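Putative esterase aq_1494 (Aquifex aeolicus, PDB 2EGR) is a putative esterase of the 4-hydroxybenzoyl-CoA thioesterase family that probably hydrolyses fatty acyl-CoA thioesters, its true substrate being unknown. Local coordinates at residues 57-62 and 103-108; 71-76 and 91-96; 20-25 and 61-66. All blocks are in the same frame, centred on the assembly; numbering follows the deposited sequence.

Contact 1 (57-62 and 103-108); sequences LNAYCE and ANTKHC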
ATOM      1  N   LEU A  57      10.828  10.531  13.593  1.00 24.40           N
ATOM      2  CA  LEU A  57      11.760   9.922  14.556  1.00 24.93           C
ATOM      3  C   LEU A  57      11.227   8.640  15.179  1.00 24.72           C
ATOM      4  O   LEU A  57      11.948   7.616  15.289  1.00 24.73           O
ATOM      5  CB  LEU A  57      12.110  10.935  15.653  1.00 25.58           C
ATOM      6  CG  LEU A  57      13.122  12.022  15.294  1.00 26.92           C
ATOM      7  CD1 LEU A  57      13.164  13.002  16.471  1.00 27.53           C
ATOM      8  CD2 LEU A  57      14.539  11.480  14.968  1.00 28.26           C
ATOM      9  N   ASN A  58       9.974   8.702  15.619  1.00 23.42           N
ATOM     10  CA  ASN A  58       9.254   7.554  16.136  1.00 23.24           C
ATOM     11  C   ASN A  58       7.750   7.740  15.989  1.00 22.65           C
ATOM     12  O   ASN A  58       7.265   8.871  15.775  1.00 22.39           O
ATOM     13  CB  ASN A  58       9.613   7.226  17.595  1.00 23.03           C
ATOM     14  CG  ASN A  58       9.251   8.350  18.557  1.00 25.08           C
ATOM     15  OD1 ASN A  58       8.075   8.665  18.763  1.00 26.06           O
ATOM     16  ND2 ASN A  58      10.281   8.959  19.154  1.00 26.21           N
ATOM     17  N   ALA A  59       7.037   6.622  16.078  1.00 20.70           N
ATOM     18  CA  ALA A  59       5.580   6.593  15.961  1.00 21.08           C
ATOM     19  C   ALA A  59       5.015   5.464  16.803  1.00 20.97           C
ATOM     20  O   ALA A  59       5.630   4.374  16.908  1.00 20.02           O
ATOM     21  CB  ALA A  59       5.166   6.432  14.464  1.00 20.06           C
ATOM     22  N   TYR A  60       3.831   5.695  17.356  1.00 19.47           N
ATOM     23  CA  TYR A  60       3.173   4.783  18.237  1.00 21.15           C
ATOM     24  C   TYR A  60       1.682   4.811  17.930  1.00 21.46           C
ATOM     25  O   TYR A  60       1.094   5.891  17.714  1.00 21.70           O
ATOM     26  CB  TYR A  60       3.384   5.213  19.708  1.00 20.39           C
ATOM     27  CG  TYR A  60       2.538   4.428  20.675  1.00 21.88           C
ATOM     28  CD1 TYR A  60       2.902   3.120  21.050  1.00 22.95           C
ATOM     29  CD2 TYR A  60       1.351   4.949  21.181  1.00 22.97           C
ATOM     30  CE1 TYR A  60       2.110   2.382  21.936  1.00 20.89           C
ATOM     31  CE2 TYR A  60       0.565   4.223  22.070  1.00 23.57           C
ATOM     32  CZ  TYR A  60       0.959   2.947  22.451  1.00 23.81           C
ATOM     33  OH  TYR A  60       0.163   2.207  23.295  1.00 23.78           O
ATOM     34  N   CYS A  61       1.063   3.638  17.895  1.00 20.96           N
ATOM     35  CA  CYS A  61      -0.390   3.558  17.784  1.00 20.23           C
ATOM     36  C   CYS A  61      -0.948   2.470  18.677  1.00 21.42           C
ATOM     37  O   CYS A  61      -0.390   1.359  18.743  1.00 21.27           O
ATOM     38  CB  CYS A  61      -0.872   3.367  16.325  1.00 20.13           C
ATOM     39  SG  CYS A  61      -2.645   3.703  16.103  1.00 21.04           S
ATOM     40  N   GLU A  62      -2.018   2.812  19.393  1.00 22.13           N
ATOM     41  CA  GLU A  62      -2.797   1.869  20.158  1.00 24.03           C
ATOM     42  C   GLU A  62      -4.186   1.711  19.570  1.00 23.15           C
ATOM     43  O   GLU A  62      -4.900   2.698  19.293  1.00 23.66           O
ATOM     44  CB  GLU A  62      -2.825   2.171  21.679  1.00 23.98           C
ATOM     45  CG  GLU A  62      -3.130   3.581  22.072  1.00 27.52           C
ATOM     46  CD  GLU A  62      -2.939   3.816  23.585  1.00 29.58           C
ATOM     47  OE1 GLU A  62      -2.161   3.052  24.219  1.00 35.16           O
ATOM     48  OE2 GLU A  62      -3.550   4.773  24.120  1.00 34.33           O
ATOM     49  N   ALA A 103      -2.666   7.649  19.027  1.00 21.93           N
ATOM     50  CA  ALA A 103      -1.312   7.615  18.501  1.00 21.74           C
ATOM     51  C   ALA A 103      -0.525   8.890  18.756  1.00 21.98           C
ATOM     52  O   ALA A 103      -1.081   9.931  19.180  1.00 21.40           O
ATOM     53  CB  ALA A 103      -1.362   7.355  16.997  1.00 21.80           C
ATOM     54  N   ASN A 104       0.756   8.818  18.423  1.00 21.01           N
ATOM     55  CA  ASN A 104       1.643   9.950  18.458  1.00 22.06           C
ATOM     56  C   ASN A 104       2.822   9.718  17.536  1.00 21.51           C
ATOM     57  O   ASN A 104       3.203   8.543  17.281  1.00 20.93           O
ATOM     58  CB  ASN A 104       2.070  10.274  19.900  1.00 22.57           C
ATOM     59  CG  ASN A 104       2.857   9.148  20.570  1.00 22.14           C
ATOM     60  OD1 ASN A 104       4.062   9.039  20.378  1.00 24.19           O
ATOM     61  ND2 ASN A 104       2.193   8.380  21.428  1.00 22.74           N
ATOM     62  N   THR A 105       3.362  10.824  17.046  1.00 20.95           N
ATOM     63  CA  THR A 105       4.508  10.860  16.153  1.00 22.07           C
ATOM     64  C   THR A 105       5.421  12.023  16.533  1.00 23.53           C
ATOM     65  O   THR A 105       4.954  13.129  16.844  1.00 23.36           O
ATOM     66  CB  THR A 105       4.100  10.999  14.674  1.00 22.80           C
ATOM     67  OG1 THR A 105       3.371  12.221  14.485  1.00 21.34           O
ATOM     68  CG2 THR A 105       3.225   9.806  14.226  1.00 21.31           C
ATOM     69  N   LYS A 106       6.727  11.759  16.504  1.00 23.64           N
ATOM     70  CA  LYS A 106       7.728  12.783  16.769  1.00 24.53           C
ATOM     71  C   LYS A 106       8.595  12.983  15.538  1.00 25.00           C
ATOM     72  O   LYS A 106       8.972  12.002  14.835  1.00 24.93           O
ATOM     73  CB  LYS A 106       8.561  12.414  17.999  1.00 25.11           C
ATOM     74  CG  LYS A 106       9.644  13.407  18.319  1.00 25.11           C
ATOM     75  CD  LYS A 106      10.498  12.932  19.488  1.00 29.22           C
ATOM     76  CE  LYS A 106      11.294  14.095  20.067  1.00 30.17           C
ATOM     77  NZ  LYS A 106      12.387  13.584  20.945  1.00 32.48           N
ATOM     78  N   HIS A 107       8.898  14.248  15.267  1.00 24.07           N
ATOM     79  CA  HIS A 107       9.535  14.687  14.030  1.00 25.17           C
ATOM     80  C   HIS A 107      10.685  15.652  14.276  1.00 25.72           C
ATOM     81  O   HIS A 107      10.727  16.353  15.277  1.00 25.67           O
ATOM     82  CB  HIS A 107       8.523  15.400  13.119  1.00 24.83           C
ATOM     83  CG  HIS A 107       7.304  14.588  12.816  1.00 22.65           C
ATOM     84  ND1 HIS A 107       6.225  14.517  13.673  1.00 23.47           N
ATOM     85  CD2 HIS A 107       7.012  13.782  11.775  1.00 19.74           C
ATOM     86  CE1 HIS A 107       5.316  13.710  13.165  1.00 19.05           C
ATOM     87  NE2 HIS A 107       5.776  13.236  12.020  1.00 23.04           N
ATOM     88  N   CYS A 108      11.586  15.697  13.323  1.00 27.86           N
ATOM     89  CA  CYS A 108      12.615  16.702  13.299  1.00 29.02           C
ATOM     90  C   CYS A 108      12.724  17.173  11.867  1.00 29.43           C
ATOM     91  O   CYS A 108      11.938  16.742  11.009  1.00 29.04           O
ATOM     92  CB  CYS A 108      13.926  16.144  13.875  1.00 28.77           C
ATOM     93  SG  CYS A 108      14.744  14.903  12.877  1.00 30.62           S
TER
HETATM   94  O   HOH W   1       5.909  10.340  19.168  1.00 27.64           O
HETATM   95  O   HOH W   2       5.854   7.143  19.844  1.00 39.01           O
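The ring of Y60 and the amide of N104 lie obliquely across each other, their planes 23° apart, and ND2 of N104 comes within 3.5 Å of CD2 of Y60. At the far edge of the ring, in its plane, OE1 of E62 accepts a hydrogen bond from OH of Y60, OH to OE1 being 2.6 Å. CG of Y60 stands anti to the backbone N (chi1 171°), which lays the ring along its own strand toward E62. On the same sheet face two waters lie between OD1 of N58 and OD1 of N104, each within hydrogen-bonding distance of both atoms. K106 lies further along, its CB 3.9 Å from OD1 of N58. The other face is apolar: SG of C61 meets CB of A103 at 4.0 Å, CB of A59 meets CG2 of T105, and F26 and F29 of helix 22-39 pack on this side. The hydroxyl of T105 turns to Y91. Beneath the side chains the backbones pair almost exactly antiparallel, with N of Y60 hydrogen-bonded to O of N104. At the other end CD1 of L57 lies 4.0 Å from CG of K106, while CD2 reaches SG of C108 at the same distance. Replacing L57 by an alanine would probably leave a gap beside SG of C108 and remove the leucine methyl that packs along the K106 chain. N58 to E62 also pair with a strand of a second subunit, continuing the sheet across the interface. N of L57 donates to O of K106 (2.7 Å) and N of K106 donates to O of N58 (3.0 Å); L57 and N58 thus both face K106, a classic beta bulge in the antiparallel sheet of a hot-dog fold.

Contact 2 (71-76 and 91-96); sequences DVFEVH and YIVFKE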
ATOM      1  N   ASP A  71     -16.504   3.129   6.670  1.00 15.46           N
ATOM      2  CA  ASP A  71     -16.711   3.869   7.931  1.00 16.17           C
ATOM      3  C   ASP A  71     -16.232   5.297   7.758  1.00 17.30           C
ATOM      4  O   ASP A  71     -15.189   5.538   7.155  1.00 17.78           O
ATOM      5  CB  ASP A  71     -15.959   3.280   9.125  1.00 15.80           C
ATOM      6  CG  ASP A  71     -16.651   2.080   9.746  1.00 16.91           C
ATOM      7  OD1 ASP A  71     -17.828   1.840   9.464  1.00 18.06           O
ATOM      8  OD2 ASP A  71     -15.992   1.412  10.569  1.00 18.54           O
ATOM      9  N   VAL A  72     -17.001   6.248   8.283  1.00 17.53           N
ATOM     10  CA  VAL A  72     -16.531   7.625   8.363  1.00 18.92           C
ATOM     11  C   VAL A  72     -15.879   7.801   9.733  1.00 18.97           C
ATOM     12  O   VAL A  72     -16.446   7.411  10.766  1.00 19.80           O
ATOM     13  CB  VAL A  72     -17.666   8.652   8.106  1.00 18.83           C
ATOM     14  CG1 VAL A  72     -17.124  10.124   8.283  1.00 21.97           C
ATOM     15  CG2 VAL A  72     -18.231   8.454   6.703  1.00 20.37           C
ATOM     16  N   PHE A  73     -14.667   8.335   9.732  1.00 18.25           N
ATOM     17  CA  PHE A  73     -13.915   8.491  10.950  1.00 18.71           C
ATOM     18  C   PHE A  73     -13.246   9.865  10.945  1.00 19.67           C
ATOM     19  O   PHE A  73     -13.215  10.547   9.920  1.00 20.17           O
ATOM     20  CB  PHE A  73     -12.930   7.305  11.157  1.00 19.62           C
ATOM     21  CG  PHE A  73     -11.814   7.280  10.170  1.00 17.21           C
ATOM     22  CD1 PHE A  73     -10.645   7.989  10.408  1.00 18.92           C
ATOM     23  CD2 PHE A  73     -11.957   6.570   8.967  1.00 20.38           C
ATOM     24  CE1 PHE A  73      -9.591   7.980   9.484  1.00 20.13           C
ATOM     25  CE2 PHE A  73     -10.936   6.579   8.031  1.00 17.55           C
ATOM     26  CZ  PHE A  73      -9.756   7.274   8.283  1.00 18.81           C
ATOM     27  N   GLU A  74     -12.769  10.287  12.109  1.00 20.13           N
ATOM     28  CA  GLU A  74     -12.092  11.562  12.234  1.00 19.61           C
ATOM     29  C   GLU A  74     -10.819  11.318  13.002  1.00 19.06           C
ATOM     30  O   GLU A  74     -10.815  10.576  13.968  1.00 19.68           O
ATOM     31  CB  GLU A  74     -12.985  12.600  12.957  1.00 19.68           C
ATOM     32  CG  GLU A  74     -14.272  12.851  12.196  1.00 21.38           C
ATOM     33  CD  GLU A  74     -15.118  13.951  12.809  1.00 26.21           C
ATOM     34  OE1 GLU A  74     -14.980  14.200  14.016  1.00 22.66           O
ATOM     35  OE2 GLU A  74     -15.869  14.595  12.049  1.00 26.57           O
ATOM     36  N   VAL A  75      -9.755  11.940  12.515  1.00 19.04           N
ATOM     37  CA  VAL A  75      -8.482  12.042  13.192  1.00 18.29           C
ATOM     38  C   VAL A  75      -8.415  13.458  13.814  1.00 18.89           C
ATOM     39  O   VAL A  75      -8.417  14.478  13.088  1.00 19.14           O
ATOM     40  CB  VAL A  75      -7.360  11.862  12.171  1.00 17.73           C
ATOM     41  CG1 VAL A  75      -5.989  11.961  12.836  1.00 18.37           C
ATOM     42  CG2 VAL A  75      -7.565  10.519  11.403  1.00 17.86           C
ATOM     43  N   HIS A  76      -8.409  13.506  15.140  1.00 19.88           N
ATOM     44  CA  HIS A  76      -8.262  14.760  15.875  1.00 21.06           C
ATOM     45  C   HIS A  76      -6.804  14.854  16.294  1.00 21.28           C
ATOM     46  O   HIS A  76      -6.303  14.007  17.088  1.00 21.31           O
ATOM     47  CB  HIS A  76      -9.137  14.746  17.131  1.00 21.57           C
ATOM     48  CG  HIS A  76     -10.613  14.804  16.874  1.00 23.64           C
ATOM     49  ND1 HIS A  76     -11.227  14.235  15.777  1.00 26.03           N
ATOM     50  CD2 HIS A  76     -11.609  15.349  17.614  1.00 22.41           C
ATOM     51  CE1 HIS A  76     -12.535  14.429  15.852  1.00 24.90           C
ATOM     52  NE2 HIS A  76     -12.790  15.088  16.966  1.00 24.92           N
ATOM     53  N   TYR A  91      -2.736  12.057  18.314  1.00 20.05           N
ATOM     54  CA  TYR A  91      -3.863  11.795  17.438  1.00 19.76           C
ATOM     55  C   TYR A  91      -4.839  10.949  18.208  1.00 19.97           C
ATOM     56  O   TYR A  91      -4.432  10.009  18.945  1.00 20.50           O
ATOM     57  CB  TYR A  91      -3.469  11.015  16.150  1.00 18.71           C
ATOM     58  CG  TYR A  91      -2.280  11.522  15.404  1.00 18.74           C
ATOM     59  CD1 TYR A  91      -2.422  12.326  14.298  1.00 17.13           C
ATOM     60  CD2 TYR A  91      -1.009  11.168  15.788  1.00 18.26           C
ATOM     61  CE1 TYR A  91      -1.315  12.786  13.596  1.00 16.33           C
ATOM     62  CE2 TYR A  91       0.099  11.616  15.110  1.00 15.26           C
ATOM     63  CZ  TYR A  91      -0.049  12.430  14.030  1.00 13.55           C
ATOM     64  OH  TYR A  91       1.059  12.823  13.378  1.00 15.90           O
ATOM     65  N   ILE A  92      -6.124  11.274  18.083  1.00 18.98           N
ATOM     66  CA  ILE A  92      -7.185  10.367  18.474  1.00 20.01           C
ATOM     67  C   ILE A  92      -8.083  10.094  17.269  1.00 19.90           C
ATOM     68  O   ILE A  92      -8.512  11.019  16.579  1.00 18.23           O
ATOM     69  CB  ILE A  92      -8.061  10.892  19.672  1.00 21.11           C
ATOM     70  CG1 ILE A  92      -7.163  11.222  20.865  1.00 23.46           C
ATOM     71  CG2 ILE A  92      -9.074   9.838  20.076  1.00 22.13           C
ATOM     72  CD1 ILE A  92      -7.685  12.366  21.751  1.00 29.31           C
ATOM     73  N   VAL A  93      -8.315   8.816  17.006  1.00 19.22           N
ATOM     74  CA  VAL A  93      -9.201   8.430  15.911  1.00 19.15           C
ATOM     75  C   VAL A  93     -10.576   8.151  16.459  1.00 19.55           C
ATOM     76  O   VAL A  93     -10.754   7.244  17.286  1.00 20.83           O
ATOM     77  CB  VAL A  93      -8.664   7.208  15.135  1.00 18.97           C
ATOM     78  CG1 VAL A  93      -9.669   6.831  14.002  1.00 18.17           C
ATOM     79  CG2 VAL A  93      -7.261   7.513  14.585  1.00 17.61           C
ATOM     80  N   PHE A  94     -11.553   8.951  16.025  1.00 19.84           N
ATOM     81  CA  PHE A  94     -12.943   8.768  16.438  1.00 21.09           C
ATOM     82  C   PHE A  94     -13.825   8.158  15.374  1.00 22.15           C
ATOM     83  O   PHE A  94     -13.747   8.516  14.198  1.00 21.64           O
ATOM     84  CB  PHE A  94     -13.571  10.115  16.843  1.00 21.39           C
ATOM     85  CG  PHE A  94     -13.064  10.642  18.150  1.00 20.41           C
ATOM     86  CD1 PHE A  94     -13.562  10.138  19.355  1.00 23.49           C
ATOM     87  CD2 PHE A  94     -12.085  11.619  18.178  1.00 22.19           C
ATOM     88  CE1 PHE A  94     -13.082  10.623  20.577  1.00 23.18           C
ATOM     89  CE2 PHE A  94     -11.602  12.112  19.394  1.00 22.81           C
ATOM     90  CZ  PHE A  94     -12.108  11.613  20.587  1.00 21.32           C
ATOM     91  N   LYS A  95     -14.696   7.254  15.808  1.00 23.49           N
ATOM     92  CA  LYS A  95     -15.797   6.782  14.986  1.00 24.47           C
ATOM     93  C   LYS A  95     -17.097   6.871  15.796  1.00 25.90           C
ATOM     94  O   LYS A  95     -17.251   6.233  16.842  1.00 24.70           O
ATOM     95  CB  LYS A  95     -15.502   5.347  14.530  1.00 25.11           C
ATOM     96  CG  LYS A  95     -16.641   4.611  13.838  1.00 24.66           C
ATOM     97  CD  LYS A  95     -16.286   3.109  13.773  1.00 25.28           C
ATOM     98  CE  LYS A  95     -17.462   2.303  13.323  1.00 27.65           C
ATOM     99  NZ  LYS A  95     -17.206   0.849  13.011  1.00 27.77           N
ATOM    100  N   GLU A  96     -18.038   7.659  15.290  1.00 28.56           N
ATOM    101  CA  GLU A  96     -19.256   7.969  16.035  1.00 30.83           C
ATOM    102  C   GLU A  96     -18.833   8.530  17.413  1.00 31.46           C
ATOM    103  O   GLU A  96     -17.994   9.424  17.464  1.00 32.12           O
ATOM    104  CB  GLU A  96     -20.203   6.768  16.046  1.00 31.72           C
ATOM    105  CG  GLU A  96     -21.026   6.771  14.746  1.00 36.83           C
ATOM    106  CD  GLU A  96     -21.414   5.405  14.230  1.00 42.65           C
ATOM    107  OE1 GLU A  96     -20.649   4.427  14.379  1.00 45.72           O
ATOM    108  OE2 GLU A  96     -22.506   5.316  13.630  1.00 46.60           O
TER
HETATM  109  O   HOH W   3     -17.441   8.837  12.831  1.00 35.47           O
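H76 and F94 both hold CG anti to the carbonyl carbon (chi1 -69° and -72°), and from neighbouring strands this brings their rings together on one face of the sheet. The edge of F94 meets the face of H76, with CD2 of F94 lying over the centre of the imidazole, 3.5 Å above its plane. The planes stand at 57°, a tilted edge-to-face pair rather than a perfect T. CG2 of I92 sits over a face of the F94 ring, offset toward the rim, and CB of E74 lies at the edge of the imidazole, in its plane. The carboxylate of E74 goes elsewhere, to a salt bridge with R6 on strand 3-8.

On the opposite face the packing is aliphatic and aromatic. CD1 of F73 meets CG1 of V93 at 3.9 Å, and CG1 of V75 comes up to the edge of the Y91 ring, near its plane, at CD1. V75 and V93 both also touch F29 of helix 22-39, whereas the hydroxyl of Y91 is taken by T105 and R33.

Where strand 86-95 ends beside the start of strand 72-82, K95 runs out fully extended and sets NZ 2.8 Å from OD2 of D71 in a salt bridge; the ammonium comes from above the carboxylate plane. OD2 has a second partner in the backbone N of F68. A water ties the chains together here, donating a hydrogen bond to O of V72 and accepting one from N of E96. Four backbone bonds hold the ladder, among them N of H76 to O of I92 at 2.9 Å. This is the open end of the antiparallel beta hairpin 72-82/86-95, part of the hot-dog sheet.

Contact 3 (20-25 and 61-66); sequences VHHSNY and CEYKKP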
ATOM      1  N   VAL A  20      -9.561  -2.246   8.742  1.00 14.56           N
ATOM      2  CA  VAL A  20      -8.426  -1.460   8.235  1.00 15.16           C
ATOM      3  C   VAL A  20      -7.092  -2.001   8.770  1.00 14.63           C
ATOM      4  O   VAL A  20      -6.894  -2.137   9.990  1.00 14.14           O
ATOM      5  CB  VAL A  20      -8.574   0.027   8.545  1.00 15.12           C
ATOM      6  CG1 VAL A  20      -7.331   0.813   8.085  1.00 14.87           C
ATOM      7  CG2 VAL A  20      -9.823   0.541   7.823  1.00 14.66           C
ATOM      8  N   HIS A  21      -6.165  -2.293   7.842  1.00 13.32           N
ATOM      9  CA  HIS A  21      -4.884  -2.833   8.262  1.00 14.35           C
ATOM     10  C   HIS A  21      -4.155  -1.831   9.190  1.00 14.39           C
ATOM     11  O   HIS A  21      -4.136  -0.621   8.919  1.00 13.92           O
ATOM     12  CB  HIS A  21      -3.998  -3.167   7.048  1.00 13.45           C
ATOM     13  CG  HIS A  21      -2.724  -3.860   7.430  1.00 14.58           C
ATOM     14  ND1 HIS A  21      -2.634  -5.232   7.614  1.00 18.21           N
ATOM     15  CD2 HIS A  21      -1.495  -3.363   7.685  1.00 12.45           C
ATOM     16  CE1 HIS A  21      -1.395  -5.540   7.972  1.00 15.45           C
ATOM     17  NE2 HIS A  21      -0.686  -4.427   8.019  1.00 19.42           N
ATOM     18  N   HIS A  22      -3.515  -2.318  10.260  1.00 14.66           N
ATOM     19  CA  HIS A  22      -2.897  -1.409  11.238  1.00 14.70           C
ATOM     20  C   HIS A  22      -1.891  -0.398  10.654  1.00 14.22           C
ATOM     21  O   HIS A  22      -1.751   0.717  11.155  1.00 14.15           O
ATOM     22  CB  HIS A  22      -2.268  -2.173  12.423  1.00 15.57           C
ATOM     23  CG  HIS A  22      -1.104  -3.053  12.049  1.00 14.18           C
ATOM     24  ND1 HIS A  22      -1.268  -4.344  11.595  1.00 19.50           N
ATOM     25  CD2 HIS A  22       0.227  -2.834  12.087  1.00 19.61           C
ATOM     26  CE1 HIS A  22      -0.080  -4.880  11.367  1.00 19.94           C
ATOM     27  NE2 HIS A  22       0.845  -3.984  11.663  1.00 20.32           N
ATOM     28  N   SER A  23      -1.182  -0.781   9.573  1.00 13.64           N
ATOM     29  CA  SER A  23      -0.183   0.060   9.010  1.00 13.27           C
ATOM     30  C   SER A  23      -0.810   1.291   8.332  1.00 13.33           C
ATOM     31  O   SER A  23      -0.136   2.263   8.145  1.00 14.23           O
ATOM     32  CB  SER A  23       0.657  -0.709   7.974  1.00 13.08           C
ATOM     33  OG  SER A  23      -0.133  -1.041   6.836  1.00 14.98           O
ATOM     34  N   ASN A  24      -2.075   1.196   7.931  1.00 12.06           N
ATOM     35  CA  ASN A  24      -2.723   2.295   7.194  1.00 13.74           C
ATOM     36  C   ASN A  24      -3.072   3.446   8.131  1.00 12.76           C
ATOM     37  O   ASN A  24      -3.256   4.570   7.675  1.00 12.61           O
ATOM     38  CB  ASN A  24      -3.998   1.810   6.473  1.00 11.72           C
ATOM     39  CG  ASN A  24      -3.678   0.922   5.252  1.00 16.35           C
ATOM     40  OD1 ASN A  24      -4.432   0.006   4.891  1.00 17.55           O
ATOM     41  ND2 ASN A  24      -2.592   1.213   4.625  1.00 10.81           N
ATOM     42  N   TYR A  25      -3.185   3.171   9.426  1.00 13.42           N
ATOM     43  CA  TYR A  25      -3.428   4.276  10.393  1.00 14.25           C
ATOM     44  C   TYR A  25      -2.340   5.312  10.317  1.00 14.20           C
ATOM     45  O   TYR A  25      -2.632   6.507  10.348  1.00 14.38           O
ATOM     46  CB  TYR A  25      -3.638   3.751  11.833  1.00 13.74           C
ATOM     47  CG  TYR A  25      -4.939   3.042  12.059  1.00 16.12           C
ATOM     48  CD1 TYR A  25      -5.943   3.643  12.855  1.00 15.12           C
ATOM     49  CD2 TYR A  25      -5.194   1.768  11.507  1.00 15.03           C
ATOM     50  CE1 TYR A  25      -7.145   2.998  13.088  1.00 17.84           C
ATOM     51  CE2 TYR A  25      -6.432   1.082  11.728  1.00 16.17           C
ATOM     52  CZ  TYR A  25      -7.389   1.719  12.548  1.00 16.98           C
ATOM     53  OH  TYR A  25      -8.585   1.108  12.808  1.00 16.40           O
ATOM     54  N   CYS A  61       1.063   3.638  17.895  1.00 20.96           N
ATOM     55  CA  CYS A  61      -0.390   3.558  17.784  1.00 20.23           C
ATOM     56  C   CYS A  61      -0.948   2.470  18.677  1.00 21.42           C
ATOM     57  O   CYS A  61      -0.390   1.359  18.743  1.00 21.27           O
ATOM     58  CB  CYS A  61      -0.872   3.367  16.325  1.00 20.13           C
ATOM     59  SG  CYS A  61      -2.645   3.703  16.103  1.00 21.04           S
ATOM     60  N   GLU A  62      -2.018   2.812  19.393  1.00 22.13           N
ATOM     61  CA  GLU A  62      -2.797   1.869  20.158  1.00 24.03           C
ATOM     62  C   GLU A  62      -4.186   1.711  19.570  1.00 23.15           C
ATOM     63  O   GLU A  62      -4.900   2.698  19.293  1.00 23.66           O
ATOM     64  CB  GLU A  62      -2.825   2.171  21.679  1.00 23.98           C
ATOM     65  CG  GLU A  62      -3.130   3.581  22.072  1.00 27.52           C
ATOM     66  CD  GLU A  62      -2.939   3.816  23.585  1.00 29.58           C
ATOM     67  OE1 GLU A  62      -2.161   3.052  24.219  1.00 35.16           O
ATOM     68  OE2 GLU A  62      -3.550   4.773  24.120  1.00 34.33           O
ATOM     69  N   TYR A  63      -4.565   0.457  19.394  1.00 21.78           N
ATOM     70  CA  TYR A  63      -5.744   0.070  18.647  1.00 22.39           C
ATOM     71  C   TYR A  63      -6.810  -0.460  19.588  1.00 23.65           C
ATOM     72  O   TYR A  63      -6.647  -1.508  20.230  1.00 23.99           O
ATOM     73  CB  TYR A  63      -5.393  -0.971  17.562  1.00 21.93           C
ATOM     74  CG  TYR A  63      -4.312  -0.523  16.584  1.00 22.44           C
ATOM     75  CD1 TYR A  63      -4.656   0.043  15.353  1.00 22.09           C
ATOM     76  CD2 TYR A  63      -2.958  -0.666  16.897  1.00 21.06           C
ATOM     77  CE1 TYR A  63      -3.655   0.468  14.449  1.00 21.38           C
ATOM     78  CE2 TYR A  63      -1.952  -0.228  16.034  1.00 22.41           C
ATOM     79  CZ  TYR A  63      -2.316   0.335  14.791  1.00 20.07           C
ATOM     80  OH  TYR A  63      -1.334   0.745  13.935  1.00 17.94           O
ATOM     81  N   LYS A  64      -7.915   0.266  19.688  1.00 23.53           N
ATOM     82  CA  LYS A  64      -8.958  -0.089  20.651  1.00 24.72           C
ATOM     83  C   LYS A  64     -10.154  -0.797  20.014  1.00 23.73           C
ATOM     84  O   LYS A  64     -10.628  -1.798  20.532  1.00 24.14           O
ATOM     85  CB  LYS A  64      -9.408   1.154  21.451  1.00 24.82           C
ATOM     86  CG  LYS A  64      -8.259   2.005  21.968  1.00 25.49           C
ATOM     87  CD  LYS A  64      -8.753   3.397  22.455  1.00 27.33           C
ATOM     88  CE  LYS A  64      -7.599   4.208  23.072  1.00 28.86           C
ATOM     89  NZ  LYS A  64      -7.120   3.637  24.394  1.00 30.46           N
ATOM     90  N   LYS A  65     -10.653  -0.266  18.895  1.00 22.88           N
ATOM     91  CA  LYS A  65     -11.738  -0.860  18.148  1.00 21.71           C
ATOM     92  C   LYS A  65     -11.392  -0.759  16.651  1.00 20.35           C
ATOM     93  O   LYS A  65     -10.757   0.194  16.244  1.00 19.37           O
ATOM     94  CB  LYS A  65     -13.056  -0.115  18.418  1.00 23.66           C
ATOM     95  CG  LYS A  65     -13.544  -0.123  19.909  1.00 25.26           C
ATOM     96  CD  LYS A  65     -14.222  -1.460  20.256  1.00 32.34           C
ATOM     97  CE  LYS A  65     -14.513  -1.616  21.767  1.00 32.71           C
ATOM     98  NZ  LYS A  65     -15.682  -2.549  22.000  1.00 38.97           N
ATOM     99  N   PRO A  66     -11.856  -1.703  15.838  1.00 21.09           N
ATOM    100  CA  PRO A  66     -11.480  -1.655  14.415  1.00 20.02           C
ATOM    101  C   PRO A  66     -12.252  -0.603  13.623  1.00 20.01           C
ATOM    102  O   PRO A  66     -13.293  -0.142  14.071  1.00 20.08           O
ATOM    103  CB  PRO A  66     -11.870  -3.041  13.913  1.00 20.87           C
ATOM    104  CG  PRO A  66     -13.050  -3.400  14.748  1.00 21.41           C
ATOM    105  CD  PRO A  66     -12.686  -2.884  16.134  1.00 20.19           C
TER
HETATM  106  O   HOH W   4      -8.172   0.352  15.573  1.00 23.71           O
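Y63 leaves the end of strand 52-63 and crosses to the start of helix 22-39, the long helix that the sheet of a hot-dog fold wraps. From CB, CG stands anti to the carbonyl carbon (chi1 -56°), turning the ring toward the helix. Along one side of the ring CD1 comes to 4.2 Å from CE2 of Y25. CE1, the next atom out, lies over the face of the Y25 ring, offset toward its rim, 3.6 Å from CD2 of Y25 and also 3.6 Å from CB of H22. The planes are 87° apart, a T-shaped pair with Y63 giving the edge. CE2 is 4.1 Å and CZ 3.4 Å from CB of H22. SG of C61 sits over one face of the Y63 ring, toward its rim, and makes an oblique sulfur-aromatic contact with Y25.

The predicted catalytic D15 is near: its side chain is about 6 Å from that of H22, and its OD2 is hydrogen-bonded to ND1 of H21. L56 of a second subunit packs on both H22 and Y63. A water joins OH of Y25 to O of K65. At the tip of Y63, OH donates to O of H22 at 2.8 Å, coming from above the carbonyl plane, 44° out of it.

Overall arrangement
Contacts 1 and 2 are strand-to-strand ladders of one antiparallel sheet, whose neighbouring strands 86-95 and 98-111 join them through Y91: its backbone N lies 2.8 Å from O of A103. Contact 3 is sheet to helix and reuses strand 52-63; C61 and E62 are common to both ranges, but C61 and Y63 do most of the touching. All are partly buried, their centres about 9, 12 and 14 Å from the chain centre, contact 3 being the most peripheral. Each ladder has an apolar face against helix 22-39 and a more polar one; contact 3 has a single direct hydrogen bond, beside a ring pair near the predicted active site. Contacts 1 and 3 border the second subunit; contact 2 touches no other chain.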